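Local coordinates for UDP-N-Acetylglucosamine 2-Epimerase (PDB 1V4V), which probably interconverts UDP-N-acetylglucosamine and UDP-N-acetylmannosamine by inverting the configuration at C2 of the sugar, at residues A[94-108]-A[139-151]. Residues are numbered along the deposited sequence; the frame is centred on the assembly and turned at random.
Sequences YVLVHGDTLTTFAVA and NRRLTDVLTDLDF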
loop_
_atom_site.group_PDB
_atom_site.type_symbol
_atom_site.label_atom_id
_atom_site.label_comp_id
_atom_site.label_asym_id
_atom_site.label_seq_id
_atom_site.Cartn_x
_atom_site.Cartn_y
_atom_site.Cartn_z
ATOM N N TYR A 94 2.146 -5.513 17.940
ATOM C CA TYR A 94 1.123 -5.451 16.907
ATOM C C TYR A 94 0.634 -4.011 16.832
ATOM O O TYR A 94 0.595 -3.308 17.840
ATOM C CB TYR A 94 -0.042 -6.391 17.251
ATOM C CG TYR A 94 -0.768 -6.932 16.041
ATOM C CD1 TYR A 94 -1.737 -6.177 15.377
ATOM C CD2 TYR A 94 -0.446 -8.186 15.523
ATOM C CE1 TYR A 94 -2.359 -6.662 14.225
ATOM C CE2 TYR A 94 -1.060 -8.674 14.383
ATOM C CZ TYR A 94 -2.012 -7.909 13.738
ATOM O OH TYR A 94 -2.594 -8.406 12.600
ATOM N N VAL A 95 0.280 -3.573 15.630
ATOM C CA VAL A 95 -0.206 -2.217 15.436
ATOM C C VAL A 95 -1.547 -2.229 14.717
ATOM O O VAL A 95 -1.734 -2.953 13.746
ATOM C CB VAL A 95 0.782 -1.379 14.599
ATOM C CG1 VAL A 95 0.245 0.046 14.437
ATOM C CG2 VAL A 95 2.143 -1.347 15.277
ATOM N N LEU A 96 -2.481 -1.427 15.208
ATOM C CA LEU A 96 -3.791 -1.332 14.584
ATOM C C LEU A 96 -3.987 0.089 14.078
ATOM O O LEU A 96 -3.719 1.051 14.790
ATOM C CB LEU A 96 -4.901 -1.674 15.589
ATOM C CG LEU A 96 -4.999 -3.118 16.093
ATOM C CD1 LEU A 96 -6.148 -3.237 17.087
ATOM C CD2 LEU A 96 -5.216 -4.066 14.928
ATOM N N VAL A 97 -4.413 0.216 12.827
ATOM C CA VAL A 97 -4.679 1.530 12.268
ATOM C C VAL A 97 -6.089 1.497 11.713
ATOM O O VAL A 97 -6.675 0.427 11.536
ATOM C CB VAL A 97 -3.666 1.932 11.151
ATOM C CG1 VAL A 97 -2.271 2.124 11.757
ATOM C CG2 VAL A 97 -3.631 0.884 10.055
ATOM N N HIS A 98 -6.630 2.677 11.451
ATOM C CA HIS A 98 -7.985 2.802 10.948
ATOM C C HIS A 98 -8.053 3.963 9.974
ATOM O O HIS A 98 -7.384 4.979 10.153
ATOM C CB HIS A 98 -8.942 3.085 12.111
ATOM C CG HIS A 98 -10.361 3.310 11.687
ATOM N ND1 HIS A 98 -11.311 2.312 11.707
ATOM C CD2 HIS A 98 -10.980 4.407 11.191
ATOM C CE1 HIS A 98 -12.454 2.785 11.240
ATOM N NE2 HIS A 98 -12.279 4.052 10.919
ATOM N N GLY A 99 -8.866 3.823 8.940
ATOM C CA GLY A 99 -8.999 4.932 8.021
ATOM C C GLY A 99 -8.108 4.923 6.803
ATOM O O GLY A 99 -7.303 4.011 6.588
ATOM N N ASP A 100 -8.239 5.992 6.028
ATOM C CA ASP A 100 -7.524 6.135 4.772
ATOM C C ASP A 100 -6.659 7.389 4.663
ATOM O O ASP A 100 -6.344 7.815 3.559
ATOM C CB ASP A 100 -8.552 6.136 3.637
ATOM C CG ASP A 100 -9.619 5.064 3.813
ATOM O OD1 ASP A 100 -10.767 5.281 3.366
ATOM O OD2 ASP A 100 -9.312 3.997 4.385
ATOM N N THR A 101 -6.275 7.993 5.784
ATOM C CA THR A 101 -5.453 9.198 5.700
ATOM C C THR A 101 -3.994 8.888 5.378
ATOM O O THR A 101 -3.541 7.754 5.515
ATOM C CB THR A 101 -5.470 10.009 7.013
ATOM O OG1 THR A 101 -4.863 9.235 8.054
ATOM C CG2 THR A 101 -6.896 10.373 7.411
ATOM N N LEU A 102 -3.267 9.920 4.957
ATOM C CA LEU A 102 -1.849 9.792 4.639
ATOM C C LEU A 102 -1.092 9.370 5.908
ATOM O O LEU A 102 -0.190 8.532 5.862
ATOM C CB LEU A 102 -1.315 11.136 4.133
ATOM C CG LEU A 102 0.106 11.188 3.562
ATOM C CD1 LEU A 102 0.154 10.423 2.260
ATOM C CD2 LEU A 102 0.513 12.633 3.322
ATOM N N THR A 103 -1.471 9.953 7.043
ATOM C CA THR A 103 -0.816 9.630 8.307
ATOM C C THR A 103 -1.005 8.157 8.646
ATOM O O THR A 103 -0.080 7.503 9.125
ATOM C CB THR A 103 -1.359 10.503 9.453
ATOM O OG1 THR A 103 -1.092 11.878 9.160
ATOM C CG2 THR A 103 -0.691 10.135 10.782
ATOM N N THR A 104 -2.197 7.628 8.393
ATOM C CA THR A 104 -2.460 6.228 8.674
ATOM C C THR A 104 -1.530 5.327 7.881
ATOM O O THR A 104 -0.991 4.359 8.422
ATOM C CB THR A 104 -3.933 5.869 8.379
ATOM O OG1 THR A 104 -4.756 6.384 9.433
ATOM C CG2 THR A 104 -4.125 4.362 8.284
ATOM N N PHE A 105 -1.324 5.631 6.601
ATOM C CA PHE A 105 -0.416 4.797 5.823
ATOM C C PHE A 105 1.019 4.971 6.313
ATOM O O PHE A 105 1.767 3.998 6.420
ATOM C CB PHE A 105 -0.451 5.133 4.327
ATOM C CG PHE A 105 0.653 4.468 3.558
ATOM C CD1 PHE A 105 0.736 3.078 3.507
ATOM C CD2 PHE A 105 1.673 5.220 2.981
ATOM C CE1 PHE A 105 1.826 2.443 2.898
ATOM C CE2 PHE A 105 2.766 4.595 2.370
ATOM C CZ PHE A 105 2.842 3.204 2.331
ATOM N N ALA A 106 1.404 6.208 6.600
ATOM C CA ALA A 106 2.762 6.479 7.059
ATOM C C ALA A 106 3.057 5.681 8.325
ATOM O O ALA A 106 4.158 5.157 8.491
ATOM C CB ALA A 106 2.949 7.972 7.314
ATOM N N VAL A 107 2.068 5.580 9.212
ATOM C CA VAL A 107 2.239 4.826 10.452
ATOM C C VAL A 107 2.337 3.332 10.159
ATOM O O VAL A 107 3.183 2.638 10.722
ATOM C CB VAL A 107 1.070 5.097 11.439
ATOM C CG1 VAL A 107 1.180 4.186 12.651
ATOM C CG2 VAL A 107 1.100 6.554 11.881
ATOM N N ALA A 108 1.477 2.838 9.269
ATOM C CA ALA A 108 1.492 1.430 8.897
ATOM C C ALA A 108 2.824 1.066 8.237
ATOM O O ALA A 108 3.368 -0.021 8.468
ATOM C CB ALA A 108 0.342 1.123 7.942
ATOM N N ASN A 139 -4.070 5.705 -0.453
ATOM C CA ASN A 139 -3.660 5.459 0.928
ATOM C C ASN A 139 -4.129 4.109 1.458
ATOM O O ASN A 139 -3.338 3.354 2.047
ATOM C CB ASN A 139 -4.183 6.551 1.874
ATOM C CG ASN A 139 -3.497 7.889 1.677
ATOM O OD1 ASN A 139 -2.404 7.970 1.117
ATOM N ND2 ASN A 139 -4.135 8.953 2.161
ATOM N N ARG A 140 -5.406 3.793 1.257
ATOM C CA ARG A 140 -5.917 2.533 1.774
ATOM C C ARG A 140 -5.382 1.317 1.043
ATOM O O ARG A 140 -5.135 0.287 1.663
ATOM C CB ARG A 140 -7.454 2.537 1.809
ATOM C CG ARG A 140 -8.150 2.994 0.552
ATOM C CD ARG A 140 -9.568 3.440 0.908
ATOM N NE ARG A 140 -10.341 3.831 -0.263
ATOM C CZ ARG A 140 -11.475 4.523 -0.210
ATOM N NH1 ARG A 140 -12.115 4.834 -1.327
ATOM N NH2 ARG A 140 -11.962 4.917 0.962
ATOM N N ARG A 141 -5.172 1.432 -0.265
ATOM C CA ARG A 141 -4.628 0.307 -1.013
ATOM C C ARG A 141 -3.181 0.056 -0.577
ATOM O O ARG A 141 -2.771 -1.093 -0.411
ATOM C CB ARG A 141 -4.699 0.582 -2.515
ATOM C CG ARG A 141 -6.118 0.497 -3.062
ATOM C CD ARG A 141 -6.158 0.813 -4.547
ATOM N NE ARG A 141 -5.275 -0.066 -5.304
ATOM C CZ ARG A 141 -5.094 0.013 -6.618
ATOM N NH1 ARG A 141 -5.744 0.932 -7.324
ATOM N NH2 ARG A 141 -4.247 -0.812 -7.219
ATOM N N LEU A 142 -2.421 1.133 -0.382
ATOM C CA LEU A 142 -1.028 1.017 0.059
ATOM C C LEU A 142 -0.992 0.377 1.449
ATOM O O LEU A 142 -0.226 -0.552 1.697
ATOM C CB LEU A 142 -0.366 2.397 0.112
ATOM C CG LEU A 142 -0.079 3.086 -1.228
ATOM C CD1 LEU A 142 0.353 4.526 -0.975
ATOM C CD2 LEU A 142 1.020 2.317 -1.993
ATOM N N THR A 143 -1.828 0.879 2.355
ATOM C CA THR A 143 -1.882 0.333 3.704
ATOM C C THR A 143 -2.197 -1.161 3.701
ATOM O O THR A 143 -1.579 -1.934 4.443
ATOM C CB THR A 143 -2.939 1.058 4.559
ATOM O OG1 THR A 143 -2.598 2.446 4.659
ATOM C CG2 THR A 143 -2.995 0.457 5.971
ATOM N N ASP A 144 -3.139 -1.578 2.859
ATOM C CA ASP A 144 -3.507 -2.989 2.814
ATOM C C ASP A 144 -2.459 -3.907 2.210
ATOM O O ASP A 144 -2.496 -5.115 2.418
ATOM C CB ASP A 144 -4.854 -3.171 2.114
ATOM C CG ASP A 144 -5.999 -2.627 2.945
ATOM O OD1 ASP A 144 -5.826 -2.538 4.179
ATOM O OD2 ASP A 144 -7.058 -2.295 2.377
ATOM N N VAL A 145 -1.524 -3.348 1.456
ATOM C CA VAL A 145 -0.449 -4.173 0.916
ATOM C C VAL A 145 0.351 -4.689 2.119
ATOM O O VAL A 145 0.777 -5.842 2.153
ATOM C CB VAL A 145 0.507 -3.346 0.024
ATOM C CG1 VAL A 145 1.834 -4.084 -0.152
ATOM C CG2 VAL A 145 -0.133 -3.089 -1.323
ATOM N N LEU A 146 0.522 -3.820 3.112
ATOM C CA LEU A 146 1.307 -4.120 4.309
ATOM C C LEU A 146 0.596 -4.802 5.474
ATOM O O LEU A 146 1.246 -5.242 6.419
ATOM C CB LEU A 146 1.921 -2.829 4.847
ATOM C CG LEU A 146 2.636 -1.934 3.841
ATOM C CD1 LEU A 146 3.149 -0.704 4.564
ATOM C CD2 LEU A 146 3.777 -2.706 3.175
ATOM N N THR A 147 -0.724 -4.897 5.416
ATOM C CA THR A 147 -1.470 -5.471 6.527
ATOM C C THR A 147 -1.412 -6.979 6.729
ATOM O O THR A 147 -1.518 -7.765 5.782
ATOM C CB THR A 147 -2.939 -5.056 6.442
ATOM O OG1 THR A 147 -3.499 -5.552 5.224
ATOM C CG2 THR A 147 -3.056 -3.544 6.471
ATOM N N ASP A 148 -1.247 -7.363 7.992
ATOM C CA ASP A 148 -1.197 -8.765 8.386
ATOM C C ASP A 148 -2.627 -9.284 8.484
ATOM O O ASP A 148 -2.925 -10.404 8.073
ATOM C CB ASP A 148 -0.514 -8.902 9.747
ATOM C CG ASP A 148 -0.593 -10.313 10.299
ATOM O OD1 ASP A 148 -0.059 -11.247 9.651
ATOM O OD2 ASP A 148 -1.200 -10.483 11.380
ATOM N N LEU A 149 -3.511 -8.456 9.030
ATOM C CA LEU A 149 -4.911 -8.827 9.177
ATOM C C LEU A 149 -5.812 -7.647 8.833
ATOM O O LEU A 149 -5.657 -6.553 9.380
ATOM C CB LEU A 149 -5.184 -9.292 10.613
ATOM C CG LEU A 149 -6.577 -9.840 10.941
ATOM C CD1 LEU A 149 -6.976 -10.903 9.925
ATOM C CD2 LEU A 149 -6.570 -10.420 12.359
ATOM N N ASP A 150 -6.733 -7.869 7.902
ATOM C CA ASP A 150 -7.685 -6.839 7.496
ATOM C C ASP A 150 -9.024 -7.165 8.131
ATOM O O ASP A 150 -9.508 -8.294 8.020
ATOM C CB ASP A 150 -7.855 -6.823 5.976
ATOM C CG ASP A 150 -6.782 -6.017 5.280
ATOM O OD1 ASP A 150 -6.310 -6.461 4.218
ATOM O OD2 ASP A 150 -6.422 -4.936 5.790
ATOM N N PHE A 151 -9.612 -6.178 8.800
ATOM C CA PHE A 151 -10.908 -6.348 9.438
ATOM C C PHE A 151 -11.924 -5.642 8.543
ATOM O O PHE A 151 -12.076 -4.423 8.600
ATOM C CB PHE A 151 -10.873 -5.726 10.833
ATOM C CG PHE A 151 -9.831 -6.335 11.734
ATOM C CD1 PHE A 151 -10.069 -7.549 12.372
ATOM C CD2 PHE A 151 -8.604 -5.705 11.928
ATOM C CE1 PHE A 151 -9.098 -8.130 13.196
ATOM C CE2 PHE A 151 -7.626 -6.274 12.745
ATOM C CZ PHE A 151 -7.874 -7.490 13.382
HETATM O O HOH W 1 -4.920 4.104 4.922
#
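In the Rossmann-like N-terminal domain of this GT-B-type epimerase, two successive helices on one flank of the parallel sheet pack nearly in parallel, the axes of segments 102-108 and 139-146 approaching to 9.0 Å at an angle of 18°, and Phe105 is the knob that enters the hole formed by Asn139, Leu142, Thr143 and Leu146. A chi1 of 169°, which swings CG away from the backbone N, lets the Phe105 ring turn one face to Leu142, whose CB stands 3.8 Å from the ring centroid in a CH-pi contact, while Thr143 OG1 lies in plane at the edge. That hydroxyl donates to Asn139 O and accepts a hydrogen bond from a water that also donates to Gly99 O. Asn139 ND2 donates to Asp100 O (2.9 Å) in the loop before helix 102-113, with the acceptor close to the plane of the Asn139 amide. Arg140 NH2 reaches Asp100 OD1 at 2.7 Å from above the carboxylate plane, a salt bridge; a leucine here would probably leave the Asp100 carboxylate without its countercharge and the loop less firmly held. At the start of strand 94-98, Tyr94 OH donates to Asp148 OD2 (2.8 Å), just ahead of strand 149-152; Asp148 also pairs with Arg364. Strand 118-121 runs between strands 94-98 and 149-152, and Trp109 of the second subunit packs edge-to-face with Phe105.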